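Local coordinates for protein putative hexose oxidase (Nonomuraea sp. ATCC 39727, PDB 5AWV) that probably oxidises a sugar of teicoplanin-type glycopeptide antibiotics, using a covalently bound FAD in the manner of the berberine-bridge-enzyme-like flavin oxidases, at residues L251-F257 with F309-V315. Sequence-based numbering, arbitrary orientation.
Sequences LTSTVTF and FMMPIQV
Two antiparallel neighbours in the seven-stranded sheet of the substrate domain, a layout familiar from FAD-linked oxidases of this family, run side by side from the Leu251-Val315 pair to the Thr256-Met310 pair. Hydrogen-bonded pairs alternate with non-hydrogen-bonded ones. Ser253 N donates a hydrogen bond to Ile313 O at 3.0 Å, and Ile313 N donates one to Ser253 O at 2.7 Å. The ladder is less regular at Val255, whose N reaches Met311 O at 3.1 Å from well above the carbonyl plane. Beyond it, Phe257 N meets Phe309 O in a nearly straight bond (171°), and a water accepts from Phe309 N and lies 2.8 Å from Phe257 O, to which it can donate although other acceptors compete.

The phenylalanines close this end. CB of Phe257 sits over one face of the Phe309 ring, a CH-pi contact 3.9 Å from the centroid, while the two rings lie oblique, their planes at 44°. With CG of Phe257 beside its own backbone N (chi1 -56°), the ring turns back along the strand, and its edge reaches Met311, Phe257 CE2 lying 4.1 Å from Met311 CB. Val255 CG2 extends this apolar face, touching both Met311 CE and Ile313 CD1.

On the other face Thr254 stands beside Pro312, its OG1 3.7 Å from Pro312 CB, and Thr254 CG2 meets Met310 SD at 3.9 Å. That hydroxyl also hydrogen-bonds the backbone of the bound glycopeptide, against which Pro312 packs, so this face takes part in holding the antibiotic.

On the opposite face, helix 322-334 covers Ile313 and helix 264-280 covers the phenylalanines. Strand 340-349 flanks 251-257 along its other edge, and strand 291-298 does the same for 309-315.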
ATOM      1  N   LEU A 251      15.695   1.121  18.658  1.00 16.85           N
ATOM      2  CA  LEU A 251      16.455   2.343  18.862  1.00 20.20           C
ATOM      3  C   LEU A 251      16.284   3.277  17.679  1.00 19.30           C
ATOM      4  O   LEU A 251      16.469   2.902  16.511  1.00 17.55           O
ATOM      5  CB  LEU A 251      17.922   1.927  19.109  1.00 24.68           C
ATOM      6  CG  LEU A 251      18.909   2.734  19.917  1.00 35.41           C
ATOM      7  CD1 LEU A 251      18.359   3.081  21.309  1.00 40.31           C
ATOM      8  CD2 LEU A 251      20.212   1.919  20.039  1.00 36.94           C
ATOM      9  N   THR A 252      15.893   4.494  17.957  1.00 17.19           N
ATOM     10  CA  THR A 252      15.587   5.475  16.932  1.00 19.48           C
ATOM     11  C   THR A 252      16.373   6.797  17.086  1.00 19.97           C
ATOM     12  O   THR A 252      16.693   7.220  18.199  1.00 19.90           O
ATOM     13  CB  THR A 252      14.093   5.791  16.909  1.00 20.51           C
ATOM     14  OG1 THR A 252      13.712   6.431  18.141  1.00 25.40           O
ATOM     15  CG2 THR A 252      13.237   4.463  16.740  1.00 21.53           C
ATOM     16  N   SER A 253      16.665   7.427  15.971  1.00 18.51           N
ATOM     17  CA  SER A 253      17.218   8.740  15.954  1.00 21.94           C
ATOM     18  C   SER A 253      16.879   9.411  14.662  1.00 23.57           C
ATOM     19  O   SER A 253      16.773   8.728  13.651  1.00 24.87           O
ATOM     20  CB  SER A 253      18.760   8.569  16.067  1.00 27.79           C
ATOM     21  OG  SER A 253      19.438   9.816  15.992  1.00 30.76           O
ATOM     22  N   THR A 254      16.736  10.727  14.643  1.00 20.08           N
ATOM     23  CA  THR A 254      16.654  11.478  13.368  1.00 21.54           C
ATOM     24  C   THR A 254      17.791  12.486  13.329  1.00 25.11           C
ATOM     25  O   THR A 254      17.886  13.308  14.228  1.00 25.25           O
ATOM     26  CB  THR A 254      15.278  12.150  13.281  1.00 23.64           C
ATOM     27  OG1 THR A 254      14.245  11.137  13.323  1.00 25.08           O
ATOM     28  CG2 THR A 254      15.127  13.061  12.072  1.00 20.71           C
ATOM     29  N   VAL A 255      18.678  12.388  12.336  1.00 22.39           N
ATOM     30  CA  VAL A 255      19.735  13.359  12.101  1.00 21.60           C
ATOM     31  C   VAL A 255      19.071  14.494  11.282  1.00 22.76           C
ATOM     32  O   VAL A 255      18.333  14.226  10.271  1.00 18.49           O
ATOM     33  CB  VAL A 255      20.876  12.769  11.251  1.00 22.14           C
ATOM     34  CG1 VAL A 255      21.953  13.801  10.905  1.00 23.09           C
ATOM     35  CG2 VAL A 255      21.520  11.591  11.905  1.00 25.34           C
ATOM     36  N   THR A 256      19.252  15.755  11.689  1.00 18.06           N
ATOM     37  CA  THR A 256      18.713  16.883  10.930  1.00 20.21           C
ATOM     38  C   THR A 256      19.817  17.610  10.203  1.00 21.43           C
ATOM     39  O   THR A 256      20.903  17.726  10.727  1.00 23.94           O
ATOM     40  CB  THR A 256      17.930  17.789  11.906  1.00 25.19           C
ATOM     41  OG1 THR A 256      16.892  16.995  12.526  1.00 27.89           O
ATOM     42  CG2 THR A 256      17.233  18.833  11.168  1.00 29.39           C
ATOM     43  N   PHE A 257      19.581  18.094   9.002  1.00 19.57           N
ATOM     44  CA  PHE A 257      20.543  18.850   8.272  1.00 21.10           C
ATOM     45  C   PHE A 257      19.983  20.213   8.052  1.00 25.76           C
ATOM     46  O   PHE A 257      18.774  20.391   8.018  1.00 27.43           O
ATOM     47  CB  PHE A 257      20.823  18.208   6.922  1.00 21.23           C
ATOM     48  CG  PHE A 257      21.274  16.787   7.046  1.00 21.92           C
ATOM     49  CD1 PHE A 257      22.588  16.491   7.248  1.00 23.51           C
ATOM     50  CD2 PHE A 257      20.364  15.751   6.991  1.00 22.30           C
ATOM     51  CE1 PHE A 257      23.001  15.173   7.372  1.00 25.00           C
ATOM     52  CE2 PHE A 257      20.775  14.434   7.117  1.00 21.69           C
ATOM     53  CZ  PHE A 257      22.105  14.143   7.287  1.00 21.75           C
ATOM     54  N   PHE A 309      14.918  18.517   5.794  1.00 21.15           N
ATOM     55  CA  PHE A 309      16.114  17.859   5.374  1.00 20.67           C
ATOM     56  C   PHE A 309      16.569  17.062   6.574  1.00 21.72           C
ATOM     57  O   PHE A 309      17.108  17.626   7.531  1.00 17.83           O
ATOM     58  CB  PHE A 309      17.134  18.928   4.970  1.00 21.20           C
ATOM     59  CG  PHE A 309      18.288  18.428   4.124  1.00 22.26           C
ATOM     60  CD1 PHE A 309      18.614  17.040   3.980  1.00 19.92           C
ATOM     61  CD2 PHE A 309      19.107  19.336   3.499  1.00 22.76           C
ATOM     62  CE1 PHE A 309      19.685  16.658   3.275  1.00 18.51           C
ATOM     63  CE2 PHE A 309      20.149  18.928   2.693  1.00 21.28           C
ATOM     64  CZ  PHE A 309      20.449  17.575   2.569  1.00 21.39           C
ATOM     65  N   MET A 310      16.272  15.738   6.585  1.00 19.56           N
ATOM     66  CA  MET A 310      16.482  14.929   7.748  1.00 20.76           C
ATOM     67  C   MET A 310      16.584  13.438   7.396  1.00 19.29           C
ATOM     68  O   MET A 310      16.244  13.054   6.300  1.00 17.24           O
ATOM     69  CB  MET A 310      15.347  15.148   8.703  1.00 23.99           C
ATOM     70  CG  MET A 310      14.002  14.908   8.101  1.00 30.05           C
ATOM     71  SD  MET A 310      12.832  14.829   9.450  1.00 36.49           S
ATOM     72  CE  MET A 310      11.413  14.930   8.403  1.00 36.76           C
ATOM     73  N   MET A 311      17.008  12.633   8.350  1.00 18.86           N
ATOM     74  CA  MET A 311      17.257  11.205   8.130  1.00 18.31           C
ATOM     75  C   MET A 311      16.828  10.465   9.354  1.00 16.09           C
ATOM     76  O   MET A 311      17.608  10.288  10.299  1.00 16.72           O
ATOM     77  CB  MET A 311      18.705  10.934   7.745  1.00 19.97           C
ATOM     78  CG  MET A 311      18.978   9.494   7.418  1.00 21.60           C
ATOM     79  SD  MET A 311      20.673   9.115   6.928  1.00 25.56           S
ATOM     80  CE  MET A 311      21.432   9.019   8.551  1.00 27.77           C
ATOM     81  N   PRO A 312      15.565  10.062   9.391  1.00 17.17           N
ATOM     82  CA  PRO A 312      15.193   9.164  10.488  1.00 17.41           C
ATOM     83  C   PRO A 312      15.898   7.808  10.335  1.00 16.66           C
ATOM     84  O   PRO A 312      16.116   7.312   9.173  1.00 14.90           O
ATOM     85  CB  PRO A 312      13.644   9.016  10.344  1.00 19.61           C
ATOM     86  CG  PRO A 312      13.276  10.086   9.376  1.00 21.08           C
ATOM     87  CD  PRO A 312      14.437  10.462   8.554  1.00 18.97           C
ATOM     88  N   ILE A 313      16.226   7.207  11.455  1.00 15.17           N
ATOM     89  CA  ILE A 313      16.856   5.908  11.505  1.00 16.63           C
ATOM     90  C   ILE A 313      16.191   5.074  12.595  1.00 16.59           C
ATOM     91  O   ILE A 313      15.863   5.583  13.697  1.00 17.76           O
ATOM     92  CB  ILE A 313      18.343   6.031  11.869  1.00 18.37           C
ATOM     93  CG1 ILE A 313      18.996   7.112  11.030  1.00 21.35           C
ATOM     94  CG2 ILE A 313      19.075   4.701  11.796  1.00 17.94           C
ATOM     95  CD1 ILE A 313      20.302   7.564  11.645  1.00 21.27           C
ATOM     96  N   GLN A 314      16.074   3.780  12.350  1.00 14.85           N
ATOM     97  CA  GLN A 314      15.731   2.875  13.422  1.00 15.86           C
ATOM     98  C   GLN A 314      16.463   1.603  13.342  1.00 15.81           C
ATOM     99  O   GLN A 314      16.778   1.106  12.232  1.00 14.07           O
ATOM    100  CB  GLN A 314      14.220   2.646  13.404  1.00 18.90           C
ATOM    101  CG  GLN A 314      13.705   2.047  12.164  1.00 22.58           C
ATOM    102  CD  GLN A 314      12.150   1.797  12.195  1.00 26.51           C
ATOM    103  OE1 GLN A 314      11.701   0.671  12.166  1.00 25.28           O
ATOM    104  NE2 GLN A 314      11.410   2.832  12.257  1.00 29.20           N
ATOM    105  N   VAL A 315      16.720   1.009  14.488  1.00 14.65           N
ATOM    106  CA  VAL A 315      17.375  -0.280  14.542  1.00 15.87           C
ATOM    107  C   VAL A 315      16.670  -1.146  15.546  1.00 17.83           C
ATOM    108  O   VAL A 315      16.240  -0.657  16.590  1.00 16.78           O
ATOM    109  CB  VAL A 315      18.843  -0.105  15.001  1.00 17.81           C
ATOM    110  CG1 VAL A 315      19.644  -1.391  14.943  1.00 17.43           C
ATOM    111  CG2 VAL A 315      19.486   0.898  14.082  1.00 22.65           C
TER
HETATM  112  O   HOH W   1      16.004  20.376   7.964  1.00 41.48           O